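PDB 3CXB: secreted effector protein SifA, which acts in host cells as a Salmonella virulence effector, required for endosomal tubulation and the formation of Salmonella-induced filaments, and interacts with host PLEKHM2. Local coordinates for residues A[77-89]-A[95-107]. Residues are numbered along the deposited sequence; the frame is centred on the assembly and turned at random.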
loop_
_atom_site.group_PDB
_atom_site.type_symbol
_atom_site.label_atom_id
_atom_site.label_comp_id
_atom_site.label_asym_id
_atom_site.label_seq_id
_atom_site.Cartn_x
_atom_site.Cartn_y
_atom_site.Cartn_z
ATOM N N CYS A 77 -22.605 -2.142 5.456
ATOM C CA CYS A 77 -23.315 -0.949 5.876
ATOM C C CYS A 77 -22.652 -0.419 7.145
ATOM O O CYS A 77 -21.975 -1.169 7.851
ATOM C CB CYS A 77 -24.798 -1.268 6.126
ATOM S SG CYS A 77 -25.180 -2.544 7.391
ATOM N N ALA A 78 -22.834 0.867 7.427
ATOM C CA ALA A 78 -22.238 1.490 8.613
ATOM C C ALA A 78 -22.617 0.775 9.909
ATOM O O ALA A 78 -21.836 0.725 10.852
ATOM C CB ALA A 78 -22.648 2.957 8.689
ATOM N N SER A 79 -23.822 0.228 9.950
ATOM C CA SER A 79 -24.289 -0.487 11.131
ATOM C C SER A 79 -23.286 -1.571 11.508
ATOM O O SER A 79 -22.903 -1.696 12.668
ATOM C CB SER A 79 -25.649 -1.148 10.863
ATOM O OG SER A 79 -26.587 -0.239 10.315
ATOM N N GLN A 80 -22.850 -2.340 10.514
ATOM C CA GLN A 80 -21.915 -3.435 10.750
ATOM C C GLN A 80 -20.421 -3.111 10.617
ATOM O O GLN A 80 -19.589 -3.986 10.825
ATOM C CB GLN A 80 -22.252 -4.601 9.821
ATOM C CG GLN A 80 -23.727 -4.925 9.766
ATOM C CD GLN A 80 -24.393 -4.802 11.117
ATOM O OE1 GLN A 80 -23.923 -5.360 12.102
ATOM N NE2 GLN A 80 -25.497 -4.064 11.171
ATOM N N ARG A 81 -20.067 -1.876 10.283
ATOM C CA ARG A 81 -18.655 -1.552 10.134
ATOM C C ARG A 81 -17.827 -1.645 11.413
ATOM O O ARG A 81 -16.610 -1.839 11.354
ATOM C CB ARG A 81 -18.481 -0.180 9.479
ATOM C CG ARG A 81 -18.837 -0.205 8.005
ATOM C CD ARG A 81 -18.584 1.121 7.288
ATOM N NE ARG A 81 -19.122 1.092 5.924
ATOM C CZ ARG A 81 -19.059 2.098 5.055
ATOM N NH1 ARG A 81 -18.480 3.244 5.389
ATOM N NH2 ARG A 81 -19.575 1.955 3.843
ATOM N N ASP A 82 -18.454 -1.504 12.576
ATOM C CA ASP A 82 -17.663 -1.629 13.794
ATOM C C ASP A 82 -17.329 -3.101 13.989
ATOM O O ASP A 82 -16.617 -3.467 14.917
ATOM C CB ASP A 82 -18.387 -1.054 15.029
ATOM C CG ASP A 82 -19.751 -1.665 15.257
ATOM O OD1 ASP A 82 -19.888 -2.886 15.074
ATOM O OD2 ASP A 82 -20.681 -0.915 15.637
ATOM N N ARG A 83 -17.839 -3.943 13.096
ATOM C CA ARG A 83 -17.560 -5.370 13.165
ATOM C C ARG A 83 -16.193 -5.685 12.560
ATOM O O ARG A 83 -15.708 -6.802 12.694
ATOM C CB ARG A 83 -18.613 -6.189 12.408
ATOM C CG ARG A 83 -20.002 -6.239 13.020
ATOM C CD ARG A 83 -19.961 -6.624 14.481
ATOM N NE ARG A 83 -19.802 -5.442 15.322
ATOM C CZ ARG A 83 -19.417 -5.467 16.593
ATOM N NH1 ARG A 83 -19.312 -4.331 17.274
ATOM N NH2 ARG A 83 -19.119 -6.620 17.178
ATOM N N PHE A 84 -15.589 -4.715 11.876
ATOM C CA PHE A 84 -14.276 -4.900 11.256
ATOM C C PHE A 84 -13.215 -4.185 12.086
ATOM O O PHE A 84 -12.970 -2.988 11.905
ATOM C CB PHE A 84 -14.269 -4.327 9.835
ATOM C CG PHE A 84 -15.194 -5.026 8.890
ATOM C CD1 PHE A 84 -16.552 -4.784 8.927
ATOM C CD2 PHE A 84 -14.696 -5.945 7.957
ATOM C CE1 PHE A 84 -17.409 -5.447 8.046
ATOM C CE2 PHE A 84 -15.541 -6.615 7.070
ATOM C CZ PHE A 84 -16.899 -6.367 7.112
ATOM N N GLN A 85 -12.555 -4.918 12.969
ATOM C CA GLN A 85 -11.561 -4.297 13.836
ATOM C C GLN A 85 -10.119 -4.702 13.531
ATOM O O GLN A 85 -9.858 -5.836 13.146
ATOM C CB GLN A 85 -11.914 -4.635 15.285
ATOM C CG GLN A 85 -13.425 -4.598 15.552
ATOM C CD GLN A 85 -13.841 -5.381 16.786
ATOM O OE1 GLN A 85 -13.474 -6.542 16.950
ATOM N NE2 GLN A 85 -14.621 -4.750 17.652
ATOM N N VAL A 86 -9.194 -3.763 13.708
ATOM C CA VAL A 86 -7.774 -4.001 13.480
ATOM C C VAL A 86 -6.975 -3.408 14.648
ATOM O O VAL A 86 -7.252 -2.294 15.088
ATOM C CB VAL A 86 -7.288 -3.385 12.107
ATOM C CG1 VAL A 86 -8.259 -2.349 11.610
ATOM C CG2 VAL A 86 -5.926 -2.760 12.253
ATOM N N HIS A 87 -5.983 -4.147 15.145
ATOM C CA HIS A 87 -5.172 -3.679 16.267
ATOM C C HIS A 87 -3.863 -4.459 16.341
ATOM O O HIS A 87 -3.743 -5.523 15.733
ATOM C CB HIS A 87 -5.928 -3.932 17.564
ATOM C CG HIS A 87 -6.048 -5.386 17.897
ATOM N ND1 HIS A 87 -5.094 -6.062 18.630
ATOM C CD2 HIS A 87 -6.962 -6.314 17.522
ATOM C CE1 HIS A 87 -5.415 -7.343 18.689
ATOM N NE2 HIS A 87 -6.543 -7.522 18.025
ATOM N N ASN A 88 -2.902 -3.935 17.103
ATOM C CA ASN A 88 -1.618 -4.601 17.311
ATOM C C ASN A 88 -1.694 -5.220 18.692
ATOM O O ASN A 88 -1.832 -4.508 19.684
ATOM C CB ASN A 88 -0.473 -3.605 17.294
ATOM C CG ASN A 88 -0.456 -2.785 16.052
ATOM O OD1 ASN A 88 -1.267 -1.874 15.895
ATOM N ND2 ASN A 88 0.455 -3.109 15.136
ATOM N N PRO A 89 -1.588 -6.554 18.784
ATOM C CA PRO A 89 -1.667 -7.176 20.106
ATOM C C PRO A 89 -0.765 -6.493 21.126
ATOM O O PRO A 89 0.436 -6.354 20.905
ATOM C CB PRO A 89 -1.268 -8.625 19.827
ATOM C CG PRO A 89 -0.327 -8.495 18.674
ATOM C CD PRO A 89 -1.051 -7.505 17.795
ATOM N N THR A 95 3.637 -7.063 15.130
ATOM C CA THR A 95 2.515 -7.798 14.584
ATOM C C THR A 95 1.236 -6.949 14.493
ATOM O O THR A 95 1.085 -5.943 15.204
ATOM C CB THR A 95 2.268 -9.069 15.441
ATOM O OG1 THR A 95 0.919 -9.527 15.276
ATOM C CG2 THR A 95 2.520 -8.768 16.902
ATOM N N ILE A 96 0.339 -7.333 13.583
ATOM C CA ILE A 96 -0.941 -6.647 13.422
ATOM C C ILE A 96 -2.004 -7.661 13.009
ATOM O O ILE A 96 -1.729 -8.602 12.262
ATOM C CB ILE A 96 -0.861 -5.476 12.406
ATOM C CG1 ILE A 96 -2.228 -4.798 12.308
ATOM C CG2 ILE A 96 -0.379 -5.966 11.080
ATOM C CD1 ILE A 96 -2.188 -3.433 11.698
ATOM N N ILE A 97 -3.218 -7.472 13.514
ATOM C CA ILE A 97 -4.323 -8.384 13.239
ATOM C C ILE A 97 -5.540 -7.643 12.710
ATOM O O ILE A 97 -5.822 -6.529 13.136
ATOM C CB ILE A 97 -4.730 -9.091 14.526
ATOM C CG1 ILE A 97 -3.484 -9.634 15.213
ATOM C CG2 ILE A 97 -5.698 -10.199 14.232
ATOM C CD1 ILE A 97 -3.762 -10.280 16.540
ATOM N N LEU A 98 -6.258 -8.257 11.778
ATOM C CA LEU A 98 -7.459 -7.649 11.215
ATOM C C LEU A 98 -8.466 -8.739 11.424
ATOM O O LEU A 98 -8.124 -9.907 11.299
ATOM C CB LEU A 98 -7.307 -7.380 9.709
ATOM C CG LEU A 98 -6.012 -6.701 9.241
ATOM C CD1 LEU A 98 -6.060 -6.495 7.755
ATOM C CD2 LEU A 98 -5.830 -5.378 9.917
ATOM N N ARG A 99 -9.700 -8.376 11.739
ATOM C CA ARG A 99 -10.700 -9.394 11.975
ATOM C C ARG A 99 -12.132 -8.921 11.841
ATOM O O ARG A 99 -12.415 -7.733 11.907
ATOM C CB ARG A 99 -10.491 -9.975 13.362
ATOM C CG ARG A 99 -10.317 -8.913 14.410
ATOM C CD ARG A 99 -10.156 -9.524 15.788
ATOM N NE ARG A 99 -10.064 -8.483 16.811
ATOM C CZ ARG A 99 -10.180 -8.695 18.117
ATOM N NH1 ARG A 99 -10.081 -7.670 18.952
ATOM N NH2 ARG A 99 -10.397 -9.922 18.585
ATOM N N ILE A 100 -13.031 -9.874 11.656
ATOM C CA ILE A 100 -14.443 -9.595 11.533
ATOM C C ILE A 100 -15.090 -10.343 12.685
ATOM O O ILE A 100 -15.035 -11.575 12.712
ATOM C CB ILE A 100 -15.014 -10.162 10.212
ATOM C CG1 ILE A 100 -14.244 -9.597 9.012
ATOM C CG2 ILE A 100 -16.501 -9.825 10.092
ATOM C CD1 ILE A 100 -14.721 -10.129 7.671
ATOM N N MET A 101 -15.701 -9.615 13.621
ATOM C CA MET A 101 -16.354 -10.221 14.790
ATOM C C MET A 101 -17.820 -10.528 14.542
ATOM O O MET A 101 -18.326 -10.317 13.449
ATOM C CB MET A 101 -16.259 -9.288 15.995
ATOM C CG MET A 101 -14.854 -8.923 16.398
ATOM S SD MET A 101 -13.932 -10.353 16.920
ATOM C CE MET A 101 -13.167 -10.798 15.358
ATOM N N ASP A 102 -18.505 -11.022 15.566
ATOM C CA ASP A 102 -19.924 -11.333 15.442
ATOM C C ASP A 102 -20.692 -10.228 16.157
ATOM O O ASP A 102 -20.089 -9.385 16.817
ATOM C CB ASP A 102 -20.242 -12.687 16.087
ATOM C CG ASP A 102 -21.533 -13.305 15.555
ATOM O OD1 ASP A 102 -22.586 -12.629 15.571
ATOM O OD2 ASP A 102 -21.497 -14.476 15.118
ATOM N N GLN A 103 -22.015 -10.231 16.027
ATOM C CA GLN A 103 -22.853 -9.219 16.670
ATOM C C GLN A 103 -22.487 -9.002 18.136
ATOM O O GLN A 103 -21.955 -7.954 18.505
ATOM C CB GLN A 103 -24.329 -9.613 16.570
ATOM C CG GLN A 103 -24.906 -9.530 15.164
ATOM C CD GLN A 103 -24.930 -8.110 14.625
ATOM O OE1 GLN A 103 -23.890 -7.461 14.506
ATOM N NE2 GLN A 103 -26.120 -7.622 14.294
ATOM N N ASN A 104 -22.780 -9.992 18.968
ATOM C CA ASN A 104 -22.480 -9.896 20.390
ATOM C C ASN A 104 -20.984 -10.075 20.603
ATOM O O ASN A 104 -20.550 -10.522 21.662
ATOM C CB ASN A 104 -23.251 -10.967 21.173
ATOM C CG ASN A 104 -24.762 -10.820 21.044
ATOM O OD1 ASN A 104 -25.337 -9.812 21.455
ATOM N ND2 ASN A 104 -25.411 -11.831 20.471
ATOM N N GLU A 105 -20.201 -9.728 19.586
ATOM C CA GLU A 105 -18.753 -9.852 19.656
ATOM C C GLU A 105 -18.381 -11.248 20.148
ATOM O O GLU A 105 -17.339 -11.450 20.772
ATOM C CB GLU A 105 -18.188 -8.800 20.601
ATOM C CG GLU A 105 -16.683 -8.713 20.569
ATOM C CD GLU A 105 -16.141 -7.707 21.555
ATOM O OE1 GLU A 105 -16.361 -7.892 22.775
ATOM O OE2 GLU A 105 -15.497 -6.732 21.106
ATOM N N GLU A 106 -19.251 -12.206 19.854
ATOM C CA GLU A 106 -19.049 -13.592 20.260
ATOM C C GLU A 106 -18.028 -14.287 19.359
ATOM O O GLU A 106 -18.388 -14.867 18.332
ATOM C CB GLU A 106 -20.382 -14.350 20.208
ATOM C CG GLU A 106 -20.352 -15.735 20.854
ATOM C CD GLU A 106 -20.205 -15.676 22.365
ATOM O OE1 GLU A 106 -21.086 -15.086 23.024
ATOM O OE2 GLU A 106 -19.210 -16.220 22.892
ATOM N N ASN A 107 -16.759 -14.222 19.754
ATOM C CA ASN A 107 -15.663 -14.845 19.011
ATOM C C ASN A 107 -15.281 -14.138 17.697
ATOM O O ASN A 107 -15.712 -13.011 17.420
ATOM C CB ASN A 107 -15.978 -16.328 18.730
ATOM C CG ASN A 107 -16.107 -17.163 20.007
ATOM O OD1 ASN A 107 -15.161 -17.280 20.793
ATOM N ND2 ASN A 107 -17.278 -17.752 20.207
#
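Gln85 with Arg99 and His87 with Ile97 form hydrogen-bonded antiparallel pairs that set the register of the hairpin of strands 84-87 and 96-101, whose axes run at 160°. The hairpin forms the edge of a five-stranded antiparallel sheet, 108-114 lying beyond 96-101. Each pair has two backbone bonds, with Arg99 N to Gln85 O at 2.9 Å and Ile97 N to His87 O at 3.0 Å; Met101 N to Arg83 O extends the series.

Polar side chains close both ends. Arg83 folds back at chi2 and chi3 (88°), carrying its guanidinium across to the 102-105 turn. Its NH2 donates a hydrogen bond to Asp102 O at 3.0 Å, the oxygen 21° out of the guanidinium plane, while NE and NH1 hold Asp82 OD1, in that plane, in a side-on salt bridge. At the other end Asn88 ND2 donates to Thr95 O at 2.9 Å and also to Arg150 O, tying the hairpin to strand 145-153.

Apolar contacts occupy the face of Phe84, Val86, Leu98 and Ile100, the first three packing against helix 62-75. Leu98 CD2 lies 3.3 Å from Val86 CB, the side chains running alongside, and Ile100 CD1 reaches Phe84 CE2 at 3.7 Å.

On the other face, His87 NE2 stands 3.4 Å above the Arg99 guanidinium plane, offset toward the rim.

The chemistry thus divides by face: apolar against that helix, more polar where the Arg99 NH2 salt bridge to Glu108 probably steadies the guanidinium at the imidazole edge.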